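Pollen-specific leucine-rich repeat extensin-like protein 1 (Arabidopsis thaliana, PDB 6TME) probably binds secreted RALF-family signalling peptides in the pollen-tube cell wall through its leucine-rich repeat domain, as related LRX proteins do. Local coordinates at residues G96-H101 with L120-S125; E144-N149 with F168-Y173. All blocks are in the same frame, centred on the assembly; numbering follows the deposited sequence.

Contact 1: residues G96-H101 with L120-S125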
ATOM      1  N   GLY A  96       5.771 -22.065   0.958  1.00 23.85           N
ATOM      2  CA  GLY A  96       5.925 -20.821   0.248  1.00 27.17           C
ATOM      3  C   GLY A  96       5.903 -21.001  -1.252  1.00 29.09           C
ATOM      4  O   GLY A  96       6.357 -22.015  -1.790  1.00 26.56           O
ATOM      5  N   ILE A  97       5.344 -20.008  -1.926  1.00 21.28           N
ATOM      6  CA  ILE A  97       5.364 -19.905  -3.368  1.00 19.33           C
ATOM      7  C   ILE A  97       5.908 -18.524  -3.681  1.00 21.42           C
ATOM      8  O   ILE A  97       5.485 -17.541  -3.073  1.00 28.58           O
ATOM      9  CB  ILE A  97       3.956 -20.094  -3.948  1.00 18.60           C
ATOM     10  CG1 ILE A  97       3.437 -21.490  -3.596  1.00 21.50           C
ATOM     11  CG2 ILE A  97       3.961 -19.778  -5.431  1.00 22.67           C
ATOM     12  CD1 ILE A  97       4.039 -22.598  -4.426  1.00 26.26           C
ATOM     13  N   ASP A  98       6.885 -18.454  -4.576  1.00 23.45           N
ATOM     14  CA  ASP A  98       7.457 -17.167  -4.947  1.00 21.82           C
ATOM     15  C   ASP A  98       7.837 -17.247  -6.418  1.00 22.77           C
ATOM     16  O   ASP A  98       8.855 -17.844  -6.760  1.00 32.23           O
ATOM     17  CB  ASP A  98       8.646 -16.786  -4.086  1.00 17.61           C
ATOM     18  CG  ASP A  98       9.078 -15.333  -4.297  1.00 35.30           C
ATOM     19  OD1 ASP A  98       8.790 -14.750  -5.377  1.00 29.77           O
ATOM     20  OD2 ASP A  98       9.698 -14.761  -3.367  1.00 49.00           O
ATOM     21  N   LEU A  99       7.012 -16.613  -7.260  1.00 27.08           N
ATOM     22  CA  LEU A  99       7.202 -16.478  -8.696  1.00 28.96           C
ATOM     23  C   LEU A  99       7.368 -15.009  -9.105  1.00 29.37           C
ATOM     24  O   LEU A  99       7.073 -14.645 -10.248  1.00 27.12           O
ATOM     25  CB  LEU A  99       6.020 -17.110  -9.440  1.00 28.58           C
ATOM     26  CG  LEU A  99       5.785 -18.597  -9.128  1.00 31.22           C
ATOM     27  CD1 LEU A  99       4.444 -19.135  -9.712  1.00 18.08           C
ATOM     28  CD2 LEU A  99       6.982 -19.423  -9.625  1.00 21.73           C
ATOM     29  N   ASN A 100       7.822 -14.153  -8.182  1.00 18.86           N
ATOM     30  CA  ASN A 100       7.980 -12.731  -8.477  1.00 24.63           C
ATOM     31  C   ASN A 100       8.741 -12.530  -9.776  1.00 19.96           C
ATOM     32  O   ASN A 100       9.802 -13.123  -9.985  1.00 23.01           O
ATOM     33  CB  ASN A 100       8.707 -12.002  -7.341  1.00 21.32           C
ATOM     34  CG  ASN A 100       7.808 -11.689  -6.186  1.00 24.06           C
ATOM     35  OD1 ASN A 100       6.592 -11.874  -6.257  1.00 33.26           O
ATOM     36  ND2 ASN A 100       8.395 -11.226  -5.101  1.00 25.29           N
ATOM     37  N   HIS A 101       8.150 -11.729 -10.668  1.00 25.91           N
ATOM     38  CA  HIS A 101       8.767 -11.303 -11.924  1.00 25.18           C
ATOM     39  C   HIS A 101       8.858 -12.401 -12.976  1.00 28.95           C
ATOM     40  O   HIS A 101       9.607 -12.243 -13.947  1.00 28.80           O
ATOM     41  CB  HIS A 101      10.160 -10.728 -11.684  1.00 26.16           C
ATOM     42  CG  HIS A 101      10.150  -9.507 -10.828  1.00 48.14           C
ATOM     43  ND1 HIS A 101      10.445  -9.541  -9.482  1.00 56.12           N
ATOM     44  CD2 HIS A 101       9.842  -8.221 -11.115  1.00 50.69           C
ATOM     45  CE1 HIS A 101      10.343  -8.323  -8.982  1.00 56.49           C
ATOM     46  NE2 HIS A 101       9.976  -7.505  -9.950  1.00 50.16           N
ATOM     47  N   LEU A 120       3.340 -18.083   2.596  1.00 24.24           N
ATOM     48  CA  LEU A 120       3.960 -17.036   1.807  1.00 25.84           C
ATOM     49  C   LEU A 120       3.562 -17.254   0.361  1.00 28.97           C
ATOM     50  O   LEU A 120       3.763 -18.347  -0.187  1.00 25.50           O
ATOM     51  CB  LEU A 120       5.471 -17.067   1.987  1.00 31.53           C
ATOM     52  CG  LEU A 120       6.359 -16.059   1.281  1.00 35.08           C
ATOM     53  CD1 LEU A 120       7.553 -15.911   2.189  1.00 26.08           C
ATOM     54  CD2 LEU A 120       6.789 -16.550  -0.129  1.00 29.89           C
ATOM     55  N   PHE A 121       2.990 -16.223  -0.257  1.00 27.35           N
ATOM     56  CA  PHE A 121       2.565 -16.317  -1.653  1.00 23.55           C
ATOM     57  C   PHE A 121       2.948 -15.012  -2.357  1.00 29.89           C
ATOM     58  O   PHE A 121       2.284 -13.977  -2.181  1.00 28.20           O
ATOM     59  CB  PHE A 121       1.072 -16.608  -1.719  1.00 23.06           C
ATOM     60  CG  PHE A 121       0.577 -16.937  -3.093  1.00 27.18           C
ATOM     61  CD1 PHE A 121       0.636 -18.243  -3.577  1.00 29.81           C
ATOM     62  CD2 PHE A 121       0.050 -15.949  -3.902  1.00 19.24           C
ATOM     63  CE1 PHE A 121       0.174 -18.554  -4.850  1.00 22.71           C
ATOM     64  CE2 PHE A 121      -0.432 -16.253  -5.168  1.00 25.68           C
ATOM     65  CZ  PHE A 121      -0.351 -17.566  -5.647  1.00 23.69           C
ATOM     66  N   HIS A 122       4.045 -15.052  -3.122  1.00 24.72           N
ATOM     67  CA  HIS A 122       4.559 -13.887  -3.843  1.00 24.75           C
ATOM     68  C   HIS A 122       4.459 -14.155  -5.342  1.00 24.67           C
ATOM     69  O   HIS A 122       5.171 -15.020  -5.860  1.00 40.56           O
ATOM     70  CB  HIS A 122       6.014 -13.592  -3.460  1.00 22.26           C
ATOM     71  CG  HIS A 122       6.225 -13.304  -2.003  1.00 26.33           C
ATOM     72  ND1 HIS A 122       7.480 -13.253  -1.432  1.00 27.22           N
ATOM     73  CD2 HIS A 122       5.346 -13.055  -1.000  1.00 28.65           C
ATOM     74  CE1 HIS A 122       7.365 -12.999  -0.139  1.00 30.15           C
ATOM     75  NE2 HIS A 122       6.080 -12.883   0.150  1.00 30.80           N
ATOM     76  N   VAL A 123       3.584 -13.428  -6.045  1.00 24.11           N
ATOM     77  CA  VAL A 123       3.527 -13.531  -7.506  1.00 27.02           C
ATOM     78  C   VAL A 123       3.525 -12.145  -8.146  1.00 20.76           C
ATOM     79  O   VAL A 123       2.884 -11.932  -9.180  1.00 26.96           O
ATOM     80  CB  VAL A 123       2.323 -14.381  -7.993  1.00 25.54           C
ATOM     81  CG1 VAL A 123       2.522 -15.893  -7.601  1.00 22.13           C
ATOM     82  CG2 VAL A 123       1.012 -13.871  -7.451  1.00 17.73           C
ATOM     83  N   ASN A 124       4.298 -11.216  -7.579  1.00 26.95           N
ATOM     84  CA  ASN A 124       4.428  -9.886  -8.164  1.00 21.86           C
ATOM     85  C   ASN A 124       4.910  -9.943  -9.605  1.00 22.52           C
ATOM     86  O   ASN A 124       5.820 -10.708  -9.947  1.00 27.99           O
ATOM     87  CB  ASN A 124       5.391  -9.011  -7.370  1.00 21.17           C
ATOM     88  CG  ASN A 124       5.736  -7.694  -8.124  1.00 25.13           C
ATOM     89  OD1 ASN A 124       6.620  -7.669  -8.969  1.00 24.42           O
ATOM     90  ND2 ASN A 124       4.996  -6.629  -7.847  1.00 13.06           N
ATOM     91  N   SER A 125       4.304  -9.097 -10.442  1.00 21.26           N
ATOM     92  CA  SER A 125       4.706  -8.903 -11.839  1.00 22.37           C
ATOM     93  C   SER A 125       4.618 -10.206 -12.629  1.00 26.34           C
ATOM     94  O   SER A 125       5.584 -10.664 -13.242  1.00 34.08           O
ATOM     95  CB  SER A 125       6.113  -8.299 -11.937  1.00 17.79           C
ATOM     96  OG  SER A 125       6.157  -7.002 -11.339  1.00 18.73           O
TER
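Asp-98 OD2 approaches the His-122 imidazole edge-on and accepts a weak hydrogen bond from His-122 ND1 at 3.3 Å, besides one from the backbone of another protein's chain; carboxylate and ring planes stand 79° apart. Leu-120 CD2 rests over the centre of one face of that ring, while NE2 turns to Glu-144. Asn-124 OD1 lies above the His-101 ring, off its centre, and His-101 NE2 bonds to the backbone of the neighbouring protein chain. The Asn-100 amide plane is 13° from that of the His-122 ring, and Asn-124 N donates to Asn-100 OD1 at 2.7 Å. Parallel strands 96-98 and 120-122 belong to successive turns of the leucine-rich repeat solenoid, 24 residues apart, with Ile-97 N to Leu-120 O at 2.9 Å. Asp-98 CG points anti to the backbone N (chi1 -169°), which lets OD1 close an Asx turn with Asn-100 N at 3.0 Å. Replacing Asp-98 with alanine would probably leave Asn-100 N, His-122 ND1 and the backbone of the neighbouring chain without this acceptor. On the face opposite Asp-98 and His-122, Ile-97 CB meets Phe-121 CD1 at 3.8 Å, and helix 43-56 packs on Ile-97 through Leu-51 and Trp-54.

Contact 2: residues E144-N149 with F168-Y173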
ATOM      1  N   GLU A 144       1.411 -13.535   4.245  1.00 20.19           N
ATOM      2  CA  GLU A 144       1.806 -12.500   3.292  1.00 23.69           C
ATOM      3  C   GLU A 144       1.367 -12.930   1.901  1.00 27.36           C
ATOM      4  O   GLU A 144       1.856 -13.928   1.361  1.00 26.82           O
ATOM      5  CB  GLU A 144       3.317 -12.214   3.295  1.00 15.52           C
ATOM      6  CG  GLU A 144       4.237 -13.410   3.363  1.00 26.27           C
ATOM      7  CD  GLU A 144       5.704 -13.019   3.579  1.00 35.93           C
ATOM      8  OE1 GLU A 144       6.341 -12.442   2.666  1.00 28.52           O
ATOM      9  OE2 GLU A 144       6.208 -13.282   4.693  1.00 35.23           O
ATOM     10  N   PHE A 145       0.487 -12.133   1.310  1.00 21.86           N
ATOM     11  CA  PHE A 145      -0.158 -12.425   0.044  1.00 18.37           C
ATOM     12  C   PHE A 145       0.112 -11.246  -0.866  1.00 16.94           C
ATOM     13  O   PHE A 145      -0.337 -10.130  -0.589  1.00 19.94           O
ATOM     14  CB  PHE A 145      -1.662 -12.621   0.244  1.00 20.18           C
ATOM     15  CG  PHE A 145      -2.342 -13.275  -0.898  1.00 25.49           C
ATOM     16  CD1 PHE A 145      -2.201 -14.653  -1.116  1.00 28.57           C
ATOM     17  CD2 PHE A 145      -3.173 -12.532  -1.739  1.00 27.92           C
ATOM     18  CE1 PHE A 145      -2.856 -15.270  -2.183  1.00 26.08           C
ATOM     19  CE2 PHE A 145      -3.830 -13.140  -2.811  1.00 27.56           C
ATOM     20  CZ  PHE A 145      -3.671 -14.506  -3.039  1.00 27.49           C
ATOM     21  N   ASP A 146       0.856 -11.478  -1.933  1.00 19.72           N
ATOM     22  CA  ASP A 146       1.294 -10.395  -2.804  1.00 22.13           C
ATOM     23  C   ASP A 146       0.920 -10.815  -4.216  1.00 25.67           C
ATOM     24  O   ASP A 146       1.613 -11.641  -4.825  1.00 28.32           O
ATOM     25  CB  ASP A 146       2.793 -10.129  -2.663  1.00 12.70           C
ATOM     26  CG  ASP A 146       3.289  -8.994  -3.574  1.00 31.38           C
ATOM     27  OD1 ASP A 146       2.452  -8.276  -4.176  1.00 22.66           O
ATOM     28  OD2 ASP A 146       4.528  -8.832  -3.690  1.00 32.22           O
ATOM     29  N   VAL A 147      -0.193 -10.274  -4.711  1.00 16.93           N
ATOM     30  CA  VAL A 147      -0.578 -10.435  -6.105  1.00 21.00           C
ATOM     31  C   VAL A 147      -0.408  -9.127  -6.883  1.00 24.96           C
ATOM     32  O   VAL A 147      -1.039  -8.931  -7.915  1.00 23.24           O
ATOM     33  CB  VAL A 147      -2.004 -11.000  -6.224  1.00 21.78           C
ATOM     34  CG1 VAL A 147      -2.038 -12.477  -5.687  1.00 13.86           C
ATOM     35  CG2 VAL A 147      -3.020 -10.127  -5.480  1.00 17.53           C
ATOM     36  N   SER A 148       0.477  -8.242  -6.422  1.00 26.11           N
ATOM     37  CA  SER A 148       0.645  -6.945  -7.071  1.00 19.87           C
ATOM     38  C   SER A 148       1.097  -7.094  -8.525  1.00 21.31           C
ATOM     39  O   SER A 148       1.864  -8.000  -8.872  1.00 29.75           O
ATOM     40  CB  SER A 148       1.649  -6.095  -6.295  1.00 18.97           C
ATOM     41  OG  SER A 148       2.922  -6.713  -6.243  1.00 23.32           O
ATOM     42  N   ASN A 149       0.582  -6.209  -9.381  1.00 24.43           N
ATOM     43  CA  ASN A 149       1.019  -6.063 -10.774  1.00 21.51           C
ATOM     44  C   ASN A 149       0.717  -7.319 -11.590  1.00 22.85           C
ATOM     45  O   ASN A 149       1.597  -7.949 -12.180  1.00 26.67           O
ATOM     46  CB  ASN A 149       2.505  -5.692 -10.865  1.00 15.34           C
ATOM     47  CG  ASN A 149       2.907  -5.319 -12.270  1.00 21.96           C
ATOM     48  OD1 ASN A 149       2.053  -4.937 -13.090  1.00 25.68           O
ATOM     49  ND2 ASN A 149       4.189  -5.437 -12.573  1.00 20.89           N
ATOM     50  N   PHE A 168       0.214  -9.130   5.616  1.00 27.33           N
ATOM     51  CA  PHE A 168       0.679  -8.360   4.473  1.00 25.69           C
ATOM     52  C   PHE A 168      -0.236  -8.711   3.318  1.00 26.78           C
ATOM     53  O   PHE A 168      -0.318  -9.883   2.922  1.00 27.57           O
ATOM     54  CB  PHE A 168       2.133  -8.703   4.147  1.00 24.49           C
ATOM     55  CG  PHE A 168       2.743  -7.883   3.036  1.00 24.23           C
ATOM     56  CD1 PHE A 168       2.449  -8.139   1.699  1.00 22.38           C
ATOM     57  CD2 PHE A 168       3.664  -6.887   3.331  1.00 17.92           C
ATOM     58  CE1 PHE A 168       3.053  -7.401   0.701  1.00 23.90           C
ATOM     59  CE2 PHE A 168       4.258  -6.166   2.349  1.00 21.80           C
ATOM     60  CZ  PHE A 168       3.963  -6.417   1.039  1.00 26.68           C
ATOM     61  N   LEU A 169      -0.940  -7.709   2.805  1.00 21.98           N
ATOM     62  CA  LEU A 169      -1.851  -7.865   1.681  1.00 25.16           C
ATOM     63  C   LEU A 169      -1.459  -6.834   0.639  1.00 30.97           C
ATOM     64  O   LEU A 169      -1.594  -5.630   0.884  1.00 29.38           O
ATOM     65  CB  LEU A 169      -3.292  -7.675   2.128  1.00 20.69           C
ATOM     66  CG  LEU A 169      -4.390  -7.859   1.074  1.00 32.49           C
ATOM     67  CD1 LEU A 169      -4.234  -9.157   0.328  1.00 25.61           C
ATOM     68  CD2 LEU A 169      -5.775  -7.790   1.722  1.00 30.89           C
ATOM     69  N   ASP A 170      -0.965  -7.298  -0.514  1.00 31.07           N
ATOM     70  CA  ASP A 170      -0.662  -6.427  -1.650  1.00 34.76           C
ATOM     71  C   ASP A 170      -1.479  -6.835  -2.877  1.00 27.92           C
ATOM     72  O   ASP A 170      -1.197  -7.857  -3.502  1.00 31.53           O
ATOM     73  CB  ASP A 170       0.831  -6.446  -1.968  1.00 41.04           C
ATOM     74  CG  ASP A 170       1.246  -5.283  -2.870  1.00 57.03           C
ATOM     75  OD1 ASP A 170       0.364  -4.764  -3.588  1.00 62.01           O
ATOM     76  OD2 ASP A 170       2.438  -4.891  -2.877  1.00 64.51           O
ATOM     77  N   ILE A 171      -2.469  -6.019  -3.246  1.00 21.90           N
ATOM     78  CA  ILE A 171      -3.249  -6.219  -4.462  1.00 19.59           C
ATOM     79  C   ILE A 171      -3.093  -5.060  -5.436  1.00 18.97           C
ATOM     80  O   ILE A 171      -3.844  -4.963  -6.407  1.00 24.90           O
ATOM     81  CB  ILE A 171      -4.735  -6.461  -4.141  1.00 24.18           C
ATOM     82  CG1 ILE A 171      -5.342  -5.199  -3.491  1.00 27.70           C
ATOM     83  CG2 ILE A 171      -4.897  -7.694  -3.216  1.00 20.33           C
ATOM     84  CD1 ILE A 171      -6.848  -5.280  -3.292  1.00 25.49           C
ATOM     85  N   ARG A 172      -2.111  -4.193  -5.205  1.00 23.96           N
ATOM     86  CA  ARG A 172      -1.914  -3.001  -6.015  1.00 25.24           C
ATOM     87  C   ARG A 172      -1.632  -3.378  -7.470  1.00 28.45           C
ATOM     88  O   ARG A 172      -1.134  -4.471  -7.779  1.00 25.37           O
ATOM     89  CB  ARG A 172      -0.763  -2.155  -5.430  1.00 20.02           C
ATOM     90  CG  ARG A 172       0.637  -2.712  -5.732  1.00 14.76           C
ATOM     91  CD  ARG A 172       1.789  -2.195  -4.851  1.00 12.47           C
ATOM     92  NE  ARG A 172       2.875  -3.169  -4.977  1.00 20.21           N
ATOM     93  CZ  ARG A 172       3.931  -3.054  -5.783  1.00 29.14           C
ATOM     94  NH1 ARG A 172       4.142  -1.952  -6.520  1.00 23.21           N
ATOM     95  NH2 ARG A 172       4.795  -4.057  -5.850  1.00 26.43           N
ATOM     96  N   TYR A 173      -2.010  -2.470  -8.374  1.00 23.51           N
ATOM     97  CA  TYR A 173      -1.702  -2.569  -9.803  1.00 17.87           C
ATOM     98  C   TYR A 173      -2.421  -3.749 -10.460  1.00 23.09           C
ATOM     99  O   TYR A 173      -1.833  -4.530 -11.212  1.00 21.16           O
ATOM    100  CB  TYR A 173      -0.191  -2.646 -10.036  1.00 17.51           C
ATOM    101  CG  TYR A 173       0.405  -1.286 -10.183  1.00 25.96           C
ATOM    102  CD1 TYR A 173       0.176  -0.517 -11.331  1.00 26.36           C
ATOM    103  CD2 TYR A 173       1.175  -0.745  -9.165  1.00 25.59           C
ATOM    104  CE1 TYR A 173       0.729   0.772 -11.455  1.00 21.26           C
ATOM    105  CE2 TYR A 173       1.732   0.501  -9.281  1.00 26.01           C
ATOM    106  CZ  TYR A 173       1.500   1.261 -10.422  1.00 26.24           C
ATOM    107  OH  TYR A 173       2.066   2.497 -10.488  1.00 24.98           O
TER
HETATM  108  O   HOH W   1       4.798  -6.230  -3.405  1.00 33.94           O
HETATM  109  O   HOH W   2      -0.741  -4.396 -13.812  1.00 31.23           O
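Phe-145 is hydrogen-bonded to strand 168-170 through both its N and its O, the N to Phe-168 O at 2.9 Å and the O from Asp-170 N at 2.9 Å, and the short strand axes run parallel within 7°. The same pairing continues into the loop, where Val-147 N reaches Asp-170 O and Asn-149 N reaches Arg-172 O. The carboxylates of Asp-146 and Asp-170 run alongside each other, their planes 12° apart and Asp-146 OD1 just 3.6 Å from Asp-170 OD2. Two features probably ease the repulsion. One water donates to Asp-146 OD2 and, at 2.8 Å, to Asp-170 OD2, and takes a long bond from Arg-172 NH2. Arg-172 also forms a salt bridge, its NE meeting the syn lone pair of Asp-170 OD2 at 2.8 Å almost in the guanidinium plane.

The spacing of 24 residues from each strand to the next fits the plant-type leucine-rich repeat, and in both turns the strand ends in an Asx turn: Asp-146 OD1 takes Ser-148 N, Asp-170 OD1 takes Arg-172 N. Asp-146 OD1 is gripped twice, since Ser-148 OG donates to its syn lone pair at 2.6 Å; the serine hydroxyl is placed for this by standing between the backbone N and the carbonyl carbon (chi1 61°). Its CB, meanwhile, packs against Asp-170 OD1 and Arg-172 NE. Beyond the segments, a neighbouring protein chain completes the face of Asp-146 and Asp-170, which also carries Phe-168: an aromatic side chain bonds to Asp-146 OD2 and backbone groups to Arg-172 NH1. The opposite face of the strands is apolar: Phe-145 CD2 touches Leu-169 CD1, both side chains running the same way, and just past the strands Val-147 CG2 meets Ile-171 CG2 at 3.8 Å.

Both contacts join consecutive turns of one solenoid, and the middle strands, 120-122 and 144-146, are themselves neighbours, which puts the contact centres about 10 Å apart. Both are largely buried, yet each has a mainly polar face reached by the neighbouring protein chain and an apolar face turned to the inside. Phe-121 and Phe-145 continue the apolar side from one to the other, their planes at about 15°, and Asn-124 ND2 is probably hydrogen-bonded to Ser-148 OG on the mainly polar side. Contact 1, nearer the N-terminal end, has histidine rings and amides and packs on helix 43-56; contact 2, closer to the chain's centre, relies on paired carboxylates, an arginine and a bridging water.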